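Local coordinates for protein acetamidase (Bacillus halodurans, PDB 2II1) that probably hydrolyses carbon-nitrogen bonds, other than peptide bonds, in linear amides, and carries bound calcium ions, at residues A[68-73]-A[172-177]; A[133-138]-A[167-172]; A[189-194]-A[276-281]. All blocks are in the same frame, centred on the assembly; numbering follows the deposited sequence.

Contact 1 (A[68-73]-A[172-177]); sequences GARRGD and EVDGAL
Two type II beta turns, Arg70 to Asp73 and Val173 to Ala176, lie against each other here, and the carboxylate of Asp174 in one turn collects both arginines of the other. Its two oxygens divide the work. OD1 accepts the backbone N of Arg71 at 2.9 Å, the N-H pointing almost straight down the CG-OD1 bond. OD2 takes NH1 of Arg70 at 2.9 Å in a hydrogen-bonded salt bridge. Here the carboxylate oxygen sits at the guanidinium edge, in its plane, whereas the nitrogen stands 60° out of the carboxylate plane, and the two flat groups are almost perpendicular. The bend in the Arg70 chain (chi2 -67°) turns the guanidinium back toward the Asp174 carboxylate and lays CD 3.6 Å from Asp174 CG.

Each turn has glycine at its third position, Gly72 and Gly175, where a positive phi would press any CB against the preceding carbonyl. Gly175 N also donates an almost straight bond (172°) to Ala69 O at 2.8 Å, fastening the loop between strands 60-67 and 74-84 to the entry of strand 176-184. Beside this bond the small Ala69 fits close, its CB 4.4 Å from Ala176 CB, while Val209 of strand 201-210 also touches Ala69.

Arg71 reaches across Asp174 with an extended chain. Its CG lies 3.1 Å from Glu172 O, and one face of its guanidinium, near the rim, lies over that carbonyl oxygen and over Val173 CA. The charge pairing of Arg71 NH1 with Asp174 OD1 is long, 3.9 Å, and completes a network in which a single carboxylate probably offsets part of the charge of two arginines. The carboxylate of Glu172 pairs instead with Arg213.

Contact 2 (A[133-138]-A[167-172]); sequences GVIGTA and VYLPVE
The peptide carbonyl of Pro170 is the flat group that meets a polar partner here, and Thr137 approaches it near its plane: OG1 donates to Pro170 O at 2.7 Å, tilted only 19° from that plane. The same hydroxyl touches the pyrrolidine ring of Pro170, with OG1 3.9 Å from CG. Threonine suits the place because its two branches serve different neighbours. With chi1 at 59°, OG1 sits between the backbone N and the carbonyl carbon, facing Pro170, while the methyl CG2 comes 3.9 Å from Leu169 CB. The Thr137 and Leu169 side chains run antiparallel, passing one another.

Farther along, Leu169 reaches Gly136 and Ile135 with CD1. This methyl lies 3.6 Å from Gly136 CA, a close approach to the backbone, and 4.1 Å from Ile135 CG1, the two branched chains crossing at a slant. These apolar groups fill the layer between two sheets, one containing strand 131-136 and the other strand 166-170, with Leu178 and Ile77 adding to it around Leu169. Gly133, farther back in the chain, is backbone-bonded to the calcium ligands Asp157 and Asp182.

Beyond the strands a water accepts from Glu172 N at 2.7 Å and donates to Ala138 O at 2.9 Å. The nearest CA atoms, as in Thr137 and Val171, are 6.8 Å apart, too far for direct backbone pairing. Hence a hydroxyl and a water supply the polar links here, and they give partners to Pro170 O, Ala138 O and Glu172 N.

Contact 3 (A[189-194]-A[276-281]); sequences DGEILI and IVNPLK
Ile276 meets the other loop first, through both backbone and side chain. Its N donates to Gly190 O at 3.1 Å. Its CD1 lies beside Ile192 CG2 at 4.2 Å, the two side chains running the same way. Gly190 has a positive phi and little room, since a CB would be crowded by Ile192 CG2, which explains the glycine.

Val277 comes next and packs against the type I turn from Glu191 to Ile194. With chi1 at -64° the two methyls part: CG1 presses on Glu191 O at a tight 3.0 Å, and CG2 lies 3.4 Å from Glu191 OE1. On the turn's far limb, Ile194 CD1 packs 3.9 Å from Val277 CB. Cutting Val277 back to an alanine removes both methyls and is likely to leave a gap beside Glu191 O and the Glu191 carboxylate.

Asn278 turns its amide nearly perpendicular to the Glu191 carboxylate, which it does not bond. ND2 donates instead to Asp157 OD2, and weakly to Asn155 O, which probably helps position the calcium ligand Asp157 and, to a lesser degree, Asn155. Glu191 also reaches within about 4 Å of a calcium ion (nearest atoms). At the close of the segment, Lys281 folds back and NZ donates to Ile276 O and Asn278 O, both at 2.9 Å; a long flexible amine can thus clamp the loop from within.

The contact joins the loop after strand 176-184 to the loop between strands 270-275 and 281-288. The second subunit packs against it, with Thr243 on Ile192 and Met263 on Leu193, from helices 235-253 and 258-268 of that chain.

Contacts 1 and 2 are neighbours, their centres 11 Å apart. They share Glu172 and touch directly where Gly72 N probably bonds to Val171 O (2.9 Å). Contact 2 falls between the two segments of contact 1 in sequence, and strands 131-136 and 176-184 pair in one sheet, so the two contacts form one continuous patch. Contact 3 follows in sequence, its centre about 19 Å from that of contact 2 and 29 Å from that of contact 1, across the chain's centre. Strand 176-184 runs from contact 1 toward the metal site, where it carries the calcium ligands Asp182 and His184; loop 189-194 follows it, at the subunit interface.

Contact 1 (A[68-73]-A[172-177])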
loop_
_atom_site.group_PDB
_atom_site.type_symbol
_atom_site.label_atom_id
_atom_site.label_comp_id
_atom_site.label_asym_id
_atom_site.label_seq_id
_atom_site.Cartn_x
_atom_site.Cartn_y
_atom_site.Cartn_z
ATOM N N GLY A 68 31.366 -19.199 2.654
ATOM C CA GLY A 68 31.345 -18.499 3.949
ATOM C C GLY A 68 29.945 -18.334 4.533
ATOM O O GLY A 68 29.800 -18.095 5.747
ATOM N N ALA A 69 28.926 -18.457 3.662
ATOM C CA ALA A 69 27.522 -18.380 4.036
ATOM C C ALA A 69 27.114 -19.722 4.612
ATOM O O ALA A 69 27.283 -20.751 3.966
ATOM C CB ALA A 69 26.632 -18.030 2.813
ATOM N N ARG A 70 26.558 -19.683 5.817
ATOM C CA ARG A 70 26.192 -20.860 6.584
ATOM C C ARG A 70 24.766 -20.730 7.090
ATOM O O ARG A 70 24.275 -19.632 7.257
ATOM C CB ARG A 70 27.167 -21.018 7.768
ATOM C CG ARG A 70 28.639 -21.217 7.359
ATOM C CD ARG A 70 28.809 -22.571 6.667
ATOM N NE ARG A 70 30.189 -22.847 6.298
ATOM C CZ ARG A 70 30.628 -24.017 5.850
ATOM N NH1 ARG A 70 29.794 -25.048 5.740
ATOM N NH2 ARG A 70 31.918 -24.172 5.537
ATOM N N ARG A 71 24.097 -21.849 7.329
ATOM C CA ARG A 71 22.774 -21.845 7.969
ATOM C C ARG A 71 22.706 -20.864 9.128
ATOM O O ARG A 71 23.541 -20.921 10.025
ATOM C CB ARG A 71 22.433 -23.231 8.528
ATOM C CG ARG A 71 21.985 -24.232 7.516
ATOM C CD ARG A 71 22.090 -25.677 8.017
ATOM N NE ARG A 71 21.294 -26.577 7.176
ATOM C CZ ARG A 71 21.695 -27.119 6.021
ATOM N NH1 ARG A 71 22.919 -26.893 5.524
ATOM N NH2 ARG A 71 20.857 -27.907 5.347
ATOM N N GLY A 72 21.707 -19.983 9.117
ATOM C CA GLY A 72 21.540 -18.946 10.157
ATOM C C GLY A 72 22.048 -17.547 9.811
ATOM O O GLY A 72 21.651 -16.576 10.449
ATOM N N ASP A 73 22.919 -17.445 8.808
ATOM C CA ASP A 73 23.415 -16.161 8.292
ATOM C C ASP A 73 22.298 -15.522 7.456
ATOM O O ASP A 73 21.238 -16.104 7.255
ATOM C CB ASP A 73 24.682 -16.344 7.413
ATOM C CG ASP A 73 25.895 -16.907 8.188
ATOM O OD1 ASP A 73 25.797 -17.175 9.398
ATOM O OD2 ASP A 73 26.966 -17.110 7.574
ATOM N N GLU A 172 19.593 -20.524 4.618
ATOM C CA GLU A 172 19.015 -21.677 5.302
ATOM C C GLU A 172 19.717 -22.989 4.939
ATOM O O GLU A 172 19.533 -23.979 5.623
ATOM C CB GLU A 172 17.532 -21.780 4.998
ATOM C CG GLU A 172 16.704 -20.585 5.455
ATOM C CD GLU A 172 16.734 -20.352 6.971
ATOM O OE1 GLU A 172 17.173 -21.232 7.731
ATOM O OE2 GLU A 172 16.300 -19.278 7.414
ATOM N N VAL A 173 20.491 -22.997 3.855
ATOM C CA VAL A 173 21.338 -24.133 3.503
ATOM C C VAL A 173 22.718 -23.519 3.263
ATOM O O VAL A 173 22.803 -22.378 2.823
ATOM C CB VAL A 173 20.776 -24.904 2.253
ATOM C CG1 VAL A 173 19.244 -25.098 2.357
ATOM C CG2 VAL A 173 21.093 -24.210 0.961
ATOM N N ASP A 174 23.805 -24.231 3.570
ATOM C CA ASP A 174 25.133 -23.619 3.458
ATOM C C ASP A 174 25.381 -23.184 1.996
ATOM O O ASP A 174 24.989 -23.886 1.038
ATOM C CB ASP A 174 26.248 -24.550 3.951
ATOM C CG ASP A 174 26.252 -24.769 5.492
ATOM O OD1 ASP A 174 25.545 -24.094 6.292
ATOM O OD2 ASP A 174 26.997 -25.670 5.908
ATOM N N GLY A 175 26.019 -22.016 1.831
ATOM C CA GLY A 175 26.190 -21.409 0.524
ATOM C C GLY A 175 25.020 -20.562 0.040
ATOM O O GLY A 175 25.139 -19.878 -0.969
ATOM N N ALA A 176 23.878 -20.628 0.723
ATOM C CA ALA A 176 22.662 -19.809 0.391
ATOM C C ALA A 176 21.908 -20.288 -0.852
ATOM O O ALA A 176 20.720 -20.592 -0.768
ATOM C CB ALA A 176 23.011 -18.323 0.255
ATOM N N LEU A 177 22.619 -20.316 -1.983
ATOM C CA LEU A 177 22.090 -20.676 -3.312
ATOM C C LEU A 177 21.082 -19.651 -3.803
ATOM O O LEU A 177 19.866 -19.890 -3.798
ATOM C CB LEU A 177 21.501 -22.080 -3.352
ATOM C CG LEU A 177 22.453 -23.193 -2.893
ATOM C CD1 LEU A 177 21.677 -24.471 -2.862
ATOM C CD2 LEU A 177 23.676 -23.318 -3.764
#

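Contact 2 (A[133-138]-A[167-172])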
loop_
_atom_site.group_PDB
_atom_site.type_symbol
_atom_site.label_atom_id
_atom_site.label_comp_id
_atom_site.label_asym_id
_atom_site.label_seq_id
_atom_site.Cartn_x
_atom_site.Cartn_y
_atom_site.Cartn_z
ATOM N N GLY A 133 11.818 -9.055 -9.932
ATOM C CA GLY A 133 10.600 -9.666 -9.410
ATOM C C GLY A 133 10.818 -10.927 -8.580
ATOM O O GLY A 133 10.093 -11.174 -7.610
ATOM N N VAL A 134 11.765 -11.744 -9.000
ATOM C CA VAL A 134 12.075 -13.026 -8.382
ATOM C C VAL A 134 13.510 -12.956 -7.914
ATOM O O VAL A 134 14.427 -12.847 -8.727
ATOM C CB VAL A 134 11.909 -14.219 -9.359
ATOM C CG1 VAL A 134 12.575 -15.470 -8.802
ATOM C CG2 VAL A 134 10.447 -14.468 -9.645
ATOM N N ILE A 135 13.681 -12.949 -6.597
ATOM C CA ILE A 135 14.985 -13.064 -5.978
ATOM C C ILE A 135 14.832 -13.936 -4.726
ATOM O O ILE A 135 13.973 -13.674 -3.909
ATOM C CB ILE A 135 15.564 -11.667 -5.633
ATOM C CG1 ILE A 135 17.049 -11.789 -5.235
ATOM C CG2 ILE A 135 14.732 -10.982 -4.563
ATOM C CD1 ILE A 135 17.770 -10.480 -5.149
ATOM N N GLY A 136 15.662 -14.973 -4.575
ATOM C CA GLY A 136 15.512 -15.873 -3.448
ATOM C C GLY A 136 16.683 -16.794 -3.214
ATOM O O GLY A 136 17.549 -16.961 -4.093
ATOM N N THR A 137 16.721 -17.342 -1.999
ATOM C CA THR A 137 17.667 -18.392 -1.604
ATOM C C THR A 137 16.897 -19.725 -1.474
ATOM O O THR A 137 15.662 -19.751 -1.562
ATOM C CB THR A 137 18.377 -18.007 -0.280
ATOM O OG1 THR A 137 17.413 -17.812 0.765
ATOM C CG2 THR A 137 19.203 -16.715 -0.471
ATOM N N ALA A 138 17.629 -20.824 -1.294
ATOM C CA ALA A 138 17.017 -22.144 -1.199
ATOM C C ALA A 138 16.349 -22.357 0.161
ATOM O O ALA A 138 16.974 -22.113 1.213
ATOM C CB ALA A 138 18.070 -23.252 -1.440
ATOM N N VAL A 167 18.937 -5.708 -0.419
ATOM C CA VAL A 167 17.974 -6.756 -0.140
ATOM C C VAL A 167 18.599 -7.675 0.892
ATOM O O VAL A 167 19.783 -7.987 0.801
ATOM C CB VAL A 167 17.697 -7.613 -1.400
ATOM C CG1 VAL A 167 16.582 -8.636 -1.116
ATOM C CG2 VAL A 167 17.326 -6.745 -2.545
ATOM N N TYR A 168 17.817 -8.124 1.856
ATOM C CA TYR A 168 18.298 -9.121 2.828
ATOM C C TYR A 168 17.484 -10.419 2.757
ATOM O O TYR A 168 16.292 -10.379 2.948
ATOM C CB TYR A 168 18.230 -8.562 4.247
ATOM C CG TYR A 168 18.977 -7.249 4.455
ATOM C CD1 TYR A 168 18.350 -6.033 4.233
ATOM C CD2 TYR A 168 20.289 -7.237 4.903
ATOM C CE1 TYR A 168 19.014 -4.825 4.426
ATOM C CE2 TYR A 168 20.971 -6.024 5.097
ATOM C CZ TYR A 168 20.316 -4.830 4.854
ATOM O OH TYR A 168 20.961 -3.635 5.049
ATOM N N LEU A 169 18.152 -11.551 2.468
ATOM C CA LEU A 169 17.526 -12.898 2.399
ATOM C C LEU A 169 18.175 -13.875 3.394
ATOM O O LEU A 169 19.330 -13.689 3.750
ATOM C CB LEU A 169 17.670 -13.493 1.000
ATOM C CG LEU A 169 16.918 -12.782 -0.119
ATOM C CD1 LEU A 169 17.295 -13.416 -1.450
ATOM C CD2 LEU A 169 15.399 -12.814 0.169
ATOM N N PRO A 170 17.436 -14.924 3.831
ATOM C CA PRO A 170 18.004 -15.883 4.770
ATOM C C PRO A 170 18.988 -16.824 4.075
ATOM O O PRO A 170 18.859 -17.107 2.878
ATOM C CB PRO A 170 16.779 -16.654 5.259
ATOM C CG PRO A 170 15.865 -16.613 4.084
ATOM C CD PRO A 170 16.056 -15.293 3.460
ATOM N N VAL A 171 19.981 -17.268 4.820
ATOM C CA VAL A 171 20.785 -18.420 4.431
ATOM C C VAL A 171 20.271 -19.576 5.267
ATOM O O VAL A 171 20.464 -19.602 6.488
ATOM C CB VAL A 171 22.280 -18.192 4.735
ATOM C CG1 VAL A 171 23.125 -19.483 4.488
ATOM C CG2 VAL A 171 22.790 -17.075 3.902
ATOM N N GLU A 172 19.593 -20.524 4.618
ATOM C CA GLU A 172 19.015 -21.677 5.302
ATOM C C GLU A 172 19.717 -22.989 4.939
ATOM O O GLU A 172 19.533 -23.979 5.623
ATOM C CB GLU A 172 17.532 -21.780 4.998
ATOM C CG GLU A 172 16.704 -20.585 5.455
ATOM C CD GLU A 172 16.734 -20.352 6.971
ATOM O OE1 GLU A 172 17.173 -21.232 7.731
ATOM O OE2 GLU A 172 16.300 -19.278 7.414
HETATM O O HOH W 1 19.503 -20.855 1.911
#

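Contact 3 (A[189-194]-A[276-281])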
loop_
_atom_site.group_PDB
_atom_site.type_symbol
_atom_site.label_atom_id
_atom_site.label_comp_id
_atom_site.label_asym_id
_atom_site.label_seq_id
_atom_site.Cartn_x
_atom_site.Cartn_y
_atom_site.Cartn_z
ATOM N N ASP A 189 2.564 -1.059 -7.392
ATOM C CA ASP A 189 2.163 -1.852 -6.238
ATOM C C ASP A 189 0.874 -2.622 -6.564
ATOM O O ASP A 189 -0.111 -2.073 -7.103
ATOM C CB ASP A 189 1.967 -0.976 -4.995
ATOM C CG ASP A 189 3.276 -0.638 -4.291
ATOM O OD1 ASP A 189 4.339 -1.263 -4.593
ATOM O OD2 ASP A 189 3.231 0.256 -3.425
ATOM N N GLY A 190 0.882 -3.905 -6.244
ATOM C CA GLY A 190 -0.264 -4.743 -6.542
ATOM C C GLY A 190 -0.114 -5.628 -7.762
ATOM O O GLY A 190 -0.678 -6.723 -7.791
ATOM N N GLU A 191 0.649 -5.195 -8.759
ATOM C CA GLU A 191 0.800 -6.006 -9.993
ATOM C C GLU A 191 -0.561 -6.601 -10.421
ATOM O O GLU A 191 -0.683 -7.793 -10.738
ATOM C CB GLU A 191 1.804 -7.120 -9.762
ATOM C CG GLU A 191 2.346 -7.695 -11.054
ATOM C CD GLU A 191 3.308 -8.829 -10.833
ATOM O OE1 GLU A 191 3.127 -9.555 -9.824
ATOM O OE2 GLU A 191 4.237 -8.989 -11.674
ATOM N N ILE A 192 -1.585 -5.747 -10.428
ATOM C CA ILE A 192 -2.975 -6.215 -10.403
ATOM C C ILE A 192 -3.439 -7.015 -11.628
ATOM O O ILE A 192 -4.291 -7.861 -11.491
ATOM C CB ILE A 192 -4.012 -5.081 -10.066
ATOM C CG1 ILE A 192 -4.068 -3.982 -11.153
ATOM C CG2 ILE A 192 -3.726 -4.535 -8.673
ATOM C CD1 ILE A 192 -4.985 -4.310 -12.383
ATOM N N LEU A 193 -2.877 -6.761 -12.799
ATOM C CA LEU A 193 -3.293 -7.503 -13.995
ATOM C C LEU A 193 -2.795 -8.961 -13.950
ATOM O O LEU A 193 -3.503 -9.857 -14.413
ATOM C CB LEU A 193 -2.824 -6.791 -15.272
ATOM C CG LEU A 193 -3.196 -7.354 -16.651
ATOM C CD1 LEU A 193 -4.655 -7.262 -16.838
ATOM C CD2 LEU A 193 -2.493 -6.643 -17.772
ATOM N N ILE A 194 -1.610 -9.167 -13.361
ATOM C CA ILE A 194 -0.852 -10.461 -13.288
ATOM C C ILE A 194 0.638 -10.256 -13.637
ATOM O O ILE A 194 1.502 -11.032 -13.251
ATOM C CB ILE A 194 -1.451 -11.641 -14.165
ATOM C CG1 ILE A 194 -0.895 -13.012 -13.719
ATOM C CG2 ILE A 194 -1.246 -11.381 -15.683
ATOM C CD1 ILE A 194 -1.594 -13.611 -12.484
ATOM N N ILE A 276 -0.672 -8.785 -5.507
ATOM C CA ILE A 276 -1.829 -9.588 -5.045
ATOM C C ILE A 276 -2.229 -10.727 -5.980
ATOM O O ILE A 276 -3.359 -11.270 -5.890
ATOM C CB ILE A 276 -3.065 -8.692 -4.735
ATOM C CG1 ILE A 276 -3.584 -7.984 -5.988
ATOM C CG2 ILE A 276 -2.706 -7.654 -3.695
ATOM C CD1 ILE A 276 -4.939 -7.326 -5.806
ATOM N N VAL A 277 -1.306 -11.118 -6.856
ATOM C CA VAL A 277 -1.655 -11.998 -7.991
ATOM C C VAL A 277 -0.969 -13.374 -7.984
ATOM O O VAL A 277 -1.334 -14.225 -8.773
ATOM C CB VAL A 277 -1.367 -11.298 -9.346
ATOM C CG1 VAL A 277 -2.249 -10.076 -9.491
ATOM C CG2 VAL A 277 0.086 -10.946 -9.453
ATOM N N ASN A 278 0.030 -13.561 -7.112
ATOM C CA ASN A 278 0.810 -14.802 -7.058
ATOM C C ASN A 278 0.154 -15.767 -6.065
ATOM O O ASN A 278 -0.746 -15.344 -5.321
ATOM C CB ASN A 278 2.275 -14.487 -6.724
ATOM C CG ASN A 278 2.938 -13.630 -7.790
ATOM O OD1 ASN A 278 2.586 -13.706 -8.988
ATOM N ND2 ASN A 278 3.896 -12.798 -7.368
ATOM N N PRO A 279 0.540 -17.073 -6.084
ATOM C CA PRO A 279 -0.082 -18.037 -5.177
ATOM C C PRO A 279 0.009 -17.665 -3.706
ATOM O O PRO A 279 -0.849 -18.071 -2.912
ATOM C CB PRO A 279 0.659 -19.334 -5.477
ATOM C CG PRO A 279 1.092 -19.175 -6.880
ATOM C CD PRO A 279 1.486 -17.744 -6.989
ATOM N N LEU A 280 1.021 -16.888 -3.338
ATOM C CA LEU A 280 0.967 -16.186 -2.078
ATOM C C LEU A 280 1.018 -14.692 -2.407
ATOM O O LEU A 280 1.590 -14.280 -3.421
ATOM C CB LEU A 280 2.043 -16.676 -1.073
ATOM C CG LEU A 280 1.984 -18.135 -0.569
ATOM C CD1 LEU A 280 2.860 -18.355 0.657
ATOM C CD2 LEU A 280 0.583 -18.505 -0.242
ATOM N N LYS A 281 0.330 -13.904 -1.593
ATOM C CA LYS A 281 0.296 -12.453 -1.725
ATOM C C LYS A 281 1.447 -11.849 -0.871
ATOM O O LYS A 281 1.853 -12.412 0.137
ATOM C CB LYS A 281 -1.076 -11.898 -1.283
ATOM C CG LYS A 281 -2.306 -12.699 -1.724
ATOM C CD LYS A 281 -2.448 -12.740 -3.223
ATOM C CE LYS A 281 -3.563 -13.709 -3.668
ATOM N NZ LYS A 281 -3.367 -14.115 -5.113
#